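Local coordinates for xylan esterase, putative, AXE2C (Cellvibrio japonicus, PDB 2WAA), which removes acetyl groups from acetylated xylan and glucomannan, contributing to the breakdown of plant cell wall polysaccharides, at residues 165-175 against 319-330. Residues are numbered along the deposited sequence; the frame is centred on the assembly and turned at random.
Sequences ESYGMLTAKAL and KDQHAAMARELT
The backbone N of Y167, in the first turn of helix 167-174, donates to ND1 of H322 at 2.9 Å, lying close to the imidazole plane. N-H groups in the first turn of a helix have no carbonyl one turn back and need another acceptor, here a side chain of helix 319-337. The bond helps fix the rotation of the H322 ring, about 6 Å from the side chain of H316, a probable charge-relay residue. E165, just ahead of helix 167-174, forms a long, weak salt bridge from OE1 to K319 NZ (3.4 Å), on the first turn of the other helix; E165 also bonds to N162 and K319 pairs with D149. A water bridges the carbonyl oxygens of E165 and K319.

Apolar packing follows a knob-into-hole pattern, with Y167 set among H322, M325, A326 and L329. Chi1 of 79° sets CG of Y167 between its backbone N and carbonyl carbon, placing the ring where M325 CE lies over one face, 3.8 Å from the centroid, while L329 CD2 meets its edge; the Y167 hydroxyl bonds to T143. Further along, L170 CB touches A326 CB at 3.7 Å, and T171 CG2 reaches T330 OG1. Each threonine hydroxyl turns back to its own helix, T171 OG1 to Y167 O at 2.7 Å and T330 OG1 to A326 O.

The axes of 167-174 and 319-330 approach to 8.3 Å and cross at -43° in the SGNH-hydrolase domain, where helix 167-174 also packs on parallel strands 133-139 and 177-183.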
ATOM      1  N   GLU A 165      -1.988  -9.412   2.851  1.00 10.84           N
ATOM      2  CA  GLU A 165      -2.576 -10.434   1.999  1.00 10.27           C
ATOM      3  C   GLU A 165      -3.229  -9.897   0.742  1.00  9.98           C
ATOM      4  O   GLU A 165      -3.895 -10.647   0.004  1.00 10.57           O
ATOM      5  CB  GLU A 165      -3.552 -11.300   2.814  1.00 10.91           C
ATOM      6  CG  GLU A 165      -2.718 -12.040   3.859  1.00 16.22           C
ATOM      7  CD  GLU A 165      -3.485 -13.039   4.640  1.00 24.99           C
ATOM      8  OE1 GLU A 165      -4.167 -12.637   5.599  1.00 27.20           O
ATOM      9  OE2 GLU A 165      -3.394 -14.237   4.278  1.00 31.13           O
ATOM     10  N   SER A 166      -2.994  -8.621   0.469  1.00  9.75           N
ATOM     11  CA  SER A 166      -3.462  -8.024  -0.789  1.00 10.07           C
ATOM     12  C   SER A 166      -2.567  -8.448  -1.967  1.00  9.76           C
ATOM     13  O   SER A 166      -1.375  -8.761  -1.780  1.00  9.73           O
ATOM     14  CB  SER A 166      -3.516  -6.494  -0.650  1.00  9.34           C
ATOM     15  OG  SER A 166      -2.187  -5.927  -0.653  1.00  9.26           O
ATOM     16  N   TYR A 167      -3.115  -8.434  -3.196  1.00  8.36           N
ATOM     17  CA  TYR A 167      -2.366  -8.939  -4.315  1.00  8.84           C
ATOM     18  C   TYR A 167      -1.043  -8.178  -4.499  1.00  7.97           C
ATOM     19  O   TYR A 167      -0.040  -8.784  -4.910  1.00  7.89           O
ATOM     20  CB  TYR A 167      -3.185  -8.905  -5.627  1.00  8.05           C
ATOM     21  CG  TYR A 167      -3.238  -7.517  -6.236  1.00  8.41           C
ATOM     22  CD1 TYR A 167      -2.334  -7.158  -7.232  1.00  9.48           C
ATOM     23  CD2 TYR A 167      -4.170  -6.561  -5.783  1.00  6.63           C
ATOM     24  CE1 TYR A 167      -2.339  -5.843  -7.834  1.00  9.35           C
ATOM     25  CE2 TYR A 167      -4.189  -5.249  -6.345  1.00  6.39           C
ATOM     26  CZ  TYR A 167      -3.261  -4.926  -7.378  1.00  9.26           C
ATOM     27  OH  TYR A 167      -3.278  -3.669  -7.936  1.00 11.88           O
ATOM     28  N   GLY A 168      -1.039  -6.878  -4.200  1.00  8.49           N
ATOM     29  CA  GLY A 168       0.173  -6.046  -4.404  1.00  7.89           C
ATOM     30  C   GLY A 168       1.298  -6.506  -3.471  1.00  8.78           C
ATOM     31  O   GLY A 168       2.440  -6.660  -3.913  1.00  8.34           O
ATOM     32  N   MET A 169       0.964  -6.771  -2.214  1.00  8.71           N
ATOM     33  CA  MET A 169       1.992  -7.255  -1.269  1.00  8.53           C
ATOM     34  C   MET A 169       2.402  -8.712  -1.531  1.00  9.04           C
ATOM     35  O   MET A 169       3.597  -9.041  -1.435  1.00  9.34           O
ATOM     36  CB  MET A 169       1.619  -6.998   0.187  1.00  8.73           C
ATOM     37  CG  MET A 169       1.358  -5.488   0.480  1.00  7.70           C
ATOM     38  SD  MET A 169       1.608  -5.094   2.254  1.00 11.33           S
ATOM     39  CE  MET A 169       3.348  -4.686   2.309  1.00 12.23           C
ATOM     40  N   LEU A 170       1.445  -9.555  -1.934  1.00  8.46           N
ATOM     41  CA  LEU A 170       1.786 -10.957  -2.261  1.00  8.82           C
ATOM     42  C   LEU A 170       2.670 -11.017  -3.488  1.00  9.15           C
ATOM     43  O   LEU A 170       3.597 -11.819  -3.506  1.00  8.83           O
ATOM     44  CB  LEU A 170       0.527 -11.795  -2.542  1.00  7.50           C
ATOM     45  CG  LEU A 170      -0.338 -11.990  -1.307  1.00 12.16           C
ATOM     46  CD1 LEU A 170      -1.617 -12.668  -1.733  1.00 12.33           C
ATOM     47  CD2 LEU A 170       0.417 -12.821  -0.297  1.00 13.27           C
ATOM     48  N   THR A 171       2.387 -10.178  -4.505  1.00  8.48           N
ATOM     49  CA  THR A 171       3.175 -10.116  -5.721  1.00  9.36           C
ATOM     50  C   THR A 171       4.621  -9.642  -5.418  1.00  9.92           C
ATOM     51  O   THR A 171       5.576 -10.244  -5.920  1.00  8.86           O
ATOM     52  CB  THR A 171       2.501  -9.213  -6.762  1.00  9.12           C
ATOM     53  OG1 THR A 171       1.207  -9.776  -7.107  1.00  9.71           O
ATOM     54  CG2 THR A 171       3.333  -9.096  -8.007  1.00 10.48           C
ATOM     55  N   ALA A 172       4.747  -8.572  -4.629  1.00  7.04           N
ATOM     56  CA  ALA A 172       6.068  -8.053  -4.210  1.00  9.12           C
ATOM     57  C   ALA A 172       6.866  -9.118  -3.465  1.00  9.86           C
ATOM     58  O   ALA A 172       8.067  -9.278  -3.744  1.00 11.49           O
ATOM     59  CB  ALA A 172       5.929  -6.798  -3.354  1.00  8.87           C
ATOM     60  N   LYS A 173       6.217  -9.818  -2.554  1.00  9.66           N
ATOM     61  CA  LYS A 173       6.874 -10.922  -1.804  1.00 11.57           C
ATOM     62  C   LYS A 173       7.362 -12.019  -2.765  1.00 12.27           C
ATOM     63  O   LYS A 173       8.545 -12.403  -2.753  1.00 12.26           O
ATOM     64  CB  LYS A 173       5.914 -11.535  -0.781  1.00 11.70           C
ATOM     65  CG  LYS A 173       6.531 -12.662   0.041  1.00 16.40           C
ATOM     66  CD  LYS A 173       5.444 -13.196   0.962  1.00 25.49           C
ATOM     67  CE  LYS A 173       6.042 -13.974   2.140  1.00 32.09           C
ATOM     68  NZ  LYS A 173       6.208 -15.383   1.703  1.00 37.64           N
ATOM     69  N   ALA A 174       6.483 -12.487  -3.646  1.00 11.60           N
ATOM     70  CA  ALA A 174       6.932 -13.448  -4.679  1.00 11.84           C
ATOM     71  C   ALA A 174       8.126 -12.948  -5.524  1.00 12.13           C
ATOM     72  O   ALA A 174       9.033 -13.739  -5.895  1.00 11.28           O
ATOM     73  CB  ALA A 174       5.721 -13.890  -5.547  1.00 11.80           C
ATOM     74  N   LEU A 175       8.196 -11.637  -5.806  1.00 10.26           N
ATOM     75  CA  LEU A 175       9.254 -11.093  -6.622  1.00 11.39           C
ATOM     76  C   LEU A 175      10.477 -10.620  -5.805  1.00 11.51           C
ATOM     77  O   LEU A 175      11.347  -9.961  -6.369  1.00 12.55           O
ATOM     78  CB  LEU A 175       8.745  -9.891  -7.446  1.00 10.64           C
ATOM     79  CG  LEU A 175       7.643 -10.241  -8.444  1.00 11.41           C
ATOM     80  CD1 LEU A 175       7.086  -8.997  -9.087  1.00 11.64           C
ATOM     81  CD2 LEU A 175       8.222 -11.211  -9.462  1.00 12.63           C
ATOM     82  N   LYS A 319     -10.077 -12.686  -0.147  1.00  9.44           N
ATOM     83  CA  LYS A 319      -8.709 -13.098   0.162  1.00  9.76           C
ATOM     84  C   LYS A 319      -8.228 -14.152  -0.817  1.00  9.77           C
ATOM     85  O   LYS A 319      -7.117 -14.031  -1.346  1.00 10.28           O
ATOM     86  CB  LYS A 319      -8.630 -13.635   1.600  1.00 10.23           C
ATOM     87  CG  LYS A 319      -7.217 -14.195   1.997  1.00 12.76           C
ATOM     88  CD  LYS A 319      -7.170 -14.586   3.497  1.00 15.16           C
ATOM     89  CE  LYS A 319      -7.382 -13.289   4.338  1.00 22.49           C
ATOM     90  NZ  LYS A 319      -7.447 -13.412   5.892  1.00 26.49           N
ATOM     91  N   ASP A 320      -9.013 -15.189  -1.096  1.00  9.49           N
ATOM     92  CA  ASP A 320      -8.485 -16.180  -2.054  1.00 10.86           C
ATOM     93  C   ASP A 320      -8.348 -15.624  -3.489  1.00  9.86           C
ATOM     94  O   ASP A 320      -7.469 -16.025  -4.239  1.00  9.43           O
ATOM     95  CB  ASP A 320      -9.352 -17.432  -2.065  1.00 11.68           C
ATOM     96  CG  ASP A 320      -9.187 -18.233  -0.794  1.00 18.87           C
ATOM     97  OD1 ASP A 320      -8.143 -18.073  -0.102  1.00 22.74           O
ATOM     98  OD2 ASP A 320     -10.105 -19.026  -0.489  1.00 24.95           O
ATOM     99  N   GLN A 321      -9.249 -14.719  -3.865  1.00  9.23           N
ATOM    100  CA  GLN A 321      -9.129 -14.050  -5.148  1.00  9.19           C
ATOM    101  C   GLN A 321      -7.858 -13.179  -5.235  1.00  8.97           C
ATOM    102  O   GLN A 321      -7.188 -13.143  -6.272  1.00  8.69           O
ATOM    103  CB  GLN A 321     -10.377 -13.245  -5.436  1.00  8.54           C
ATOM    104  CG  GLN A 321     -11.556 -14.210  -5.767  1.00  9.23           C
ATOM    105  CD  GLN A 321     -12.918 -13.594  -5.648  1.00 10.64           C
ATOM    106  OE1 GLN A 321     -13.077 -12.379  -5.428  1.00 10.52           O
ATOM    107  NE2 GLN A 321     -13.942 -14.441  -5.777  1.00 12.25           N
ATOM    108  N   HIS A 322      -7.539 -12.448  -4.172  1.00  7.70           N
ATOM    109  CA  HIS A 322      -6.261 -11.707  -4.163  1.00  7.41           C
ATOM    110  C   HIS A 322      -5.066 -12.639  -4.371  1.00  8.42           C
ATOM    111  O   HIS A 322      -4.118 -12.302  -5.048  1.00  8.31           O
ATOM    112  CB  HIS A 322      -6.098 -10.942  -2.852  1.00  7.03           C
ATOM    113  CG  HIS A 322      -6.733  -9.586  -2.870  1.00  5.84           C
ATOM    114  ND1 HIS A 322      -6.025  -8.432  -3.140  1.00  8.40           N
ATOM    115  CD2 HIS A 322      -8.021  -9.205  -2.659  1.00  5.37           C
ATOM    116  CE1 HIS A 322      -6.850  -7.391  -3.113  1.00  9.02           C
ATOM    117  NE2 HIS A 322      -8.073  -7.831  -2.819  1.00  7.97           N
ATOM    118  N   ALA A 323      -5.091 -13.820  -3.741  1.00  8.00           N
ATOM    119  CA  ALA A 323      -4.017 -14.792  -3.954  1.00  9.28           C
ATOM    120  C   ALA A 323      -3.971 -15.216  -5.423  1.00  9.35           C
ATOM    121  O   ALA A 323      -2.890 -15.283  -6.024  1.00  9.12           O
ATOM    122  CB  ALA A 323      -4.231 -16.022  -3.026  1.00  8.45           C
ATOM    123  N   ALA A 324      -5.152 -15.421  -6.015  1.00 10.19           N
ATOM    124  CA  ALA A 324      -5.219 -15.787  -7.444  1.00  9.83           C
ATOM    125  C   ALA A 324      -4.651 -14.657  -8.303  1.00  9.06           C
ATOM    126  O   ALA A 324      -3.946 -14.909  -9.293  1.00 10.20           O
ATOM    127  CB  ALA A 324      -6.641 -16.130  -7.858  1.00  9.26           C
ATOM    128  N   MET A 325      -4.965 -13.401  -7.933  1.00  8.08           N
ATOM    129  CA  MET A 325      -4.549 -12.277  -8.705  1.00  7.71           C
ATOM    130  C   MET A 325      -3.001 -12.186  -8.718  1.00  8.84           C
ATOM    131  O   MET A 325      -2.390 -11.921  -9.748  1.00  8.96           O
ATOM    132  CB  MET A 325      -5.154 -10.973  -8.113  1.00  8.95           C
ATOM    133  CG  MET A 325      -6.663 -10.842  -8.317  1.00 10.25           C
ATOM    134  SD  MET A 325      -7.272  -9.403  -7.384  1.00 14.73           S
ATOM    135  CE  MET A 325      -6.328  -8.119  -8.071  1.00 11.35           C
ATOM    136  N   ALA A 326      -2.376 -12.467  -7.574  1.00  7.83           N
ATOM    137  CA  ALA A 326      -0.936 -12.412  -7.520  1.00  9.49           C
ATOM    138  C   ALA A 326      -0.356 -13.527  -8.380  1.00  8.88           C
ATOM    139  O   ALA A 326       0.621 -13.314  -9.080  1.00  9.48           O
ATOM    140  CB  ALA A 326      -0.452 -12.530  -6.033  1.00  8.54           C
ATOM    141  N   ARG A 327      -0.959 -14.718  -8.335  1.00 10.56           N
ATOM    142  CA  ARG A 327      -0.496 -15.839  -9.198  1.00 11.40           C
ATOM    143  C   ARG A 327      -0.621 -15.565 -10.715  1.00 11.58           C
ATOM    144  O   ARG A 327       0.179 -16.094 -11.541  1.00 11.88           O
ATOM    145  CB  ARG A 327      -1.232 -17.128  -8.820  1.00 12.22           C
ATOM    146  CG  ARG A 327      -0.859 -17.636  -7.431  1.00 16.18           C
ATOM    147  CD  ARG A 327      -1.420 -19.051  -7.239  1.00 23.15           C
ATOM    148  NE  ARG A 327      -2.878 -19.108  -7.330  1.00 25.91           N
ATOM    149  CZ  ARG A 327      -3.690 -19.056  -6.269  1.00 27.30           C
ATOM    150  NH1 ARG A 327      -3.190 -18.943  -5.051  1.00 28.61           N
ATOM    151  NH2 ARG A 327      -4.993 -19.121  -6.435  1.00 29.78           N
ATOM    152  N   GLU A 328      -1.608 -14.758 -11.121  1.00 11.03           N
ATOM    153  CA  GLU A 328      -1.784 -14.447 -12.530  0.50 11.43           C
ATOM    154  C   GLU A 328      -0.856 -13.351 -12.990  1.00 11.28           C
ATOM    155  O   GLU A 328      -0.383 -13.361 -14.121  1.00 11.71           O
ATOM    156  CB  GLU A 328      -3.220 -13.995 -12.814  0.50 11.53           C
ATOM    157  CG  GLU A 328      -4.212 -15.088 -12.992  0.50 12.62           C
ATOM    158  CD  GLU A 328      -5.489 -14.557 -13.612  0.50 10.92           C
ATOM    159  OE1 GLU A 328      -5.657 -13.317 -13.715  0.50 14.47           O
ATOM    160  OE2 GLU A 328      -6.324 -15.371 -14.017  0.50 14.14           O
ATOM    161  N   LEU A 329      -0.621 -12.387 -12.100  1.00 10.82           N
ATOM    162  CA  LEU A 329       0.134 -11.188 -12.437  1.00  9.77           C
ATOM    163  C   LEU A 329       1.643 -11.491 -12.387  1.00  9.47           C
ATOM    164  O   LEU A 329       2.390 -11.054 -13.245  1.00 10.05           O
ATOM    165  CB  LEU A 329      -0.202 -10.091 -11.422  1.00 10.16           C
ATOM    166  CG  LEU A 329       0.641  -8.826 -11.411  1.00 10.64           C
ATOM    167  CD1 LEU A 329       0.530  -8.159 -12.812  1.00 13.74           C
ATOM    168  CD2 LEU A 329       0.149  -7.875 -10.339  1.00 12.63           C
ATOM    169  N   THR A 330       2.065 -12.223 -11.352  1.00  9.99           N
ATOM    170  CA  THR A 330       3.493 -12.409 -11.035  1.00  9.65           C
ATOM    171  C   THR A 330       4.268 -12.946 -12.243  1.00  9.93           C
ATOM    172  O   THR A 330       5.271 -12.350 -12.630  1.00  9.72           O
ATOM    173  CB  THR A 330       3.680 -13.271  -9.747  1.00  8.86           C
ATOM    174  OG1 THR A 330       3.141 -12.535  -8.613  1.00 11.35           O
ATOM    175  CG2 THR A 330       5.183 -13.550  -9.509  1.00  9.90           C
TER
HETATM  176  O   HOH W   1      -4.646 -13.194  -0.224  1.00  9.23           O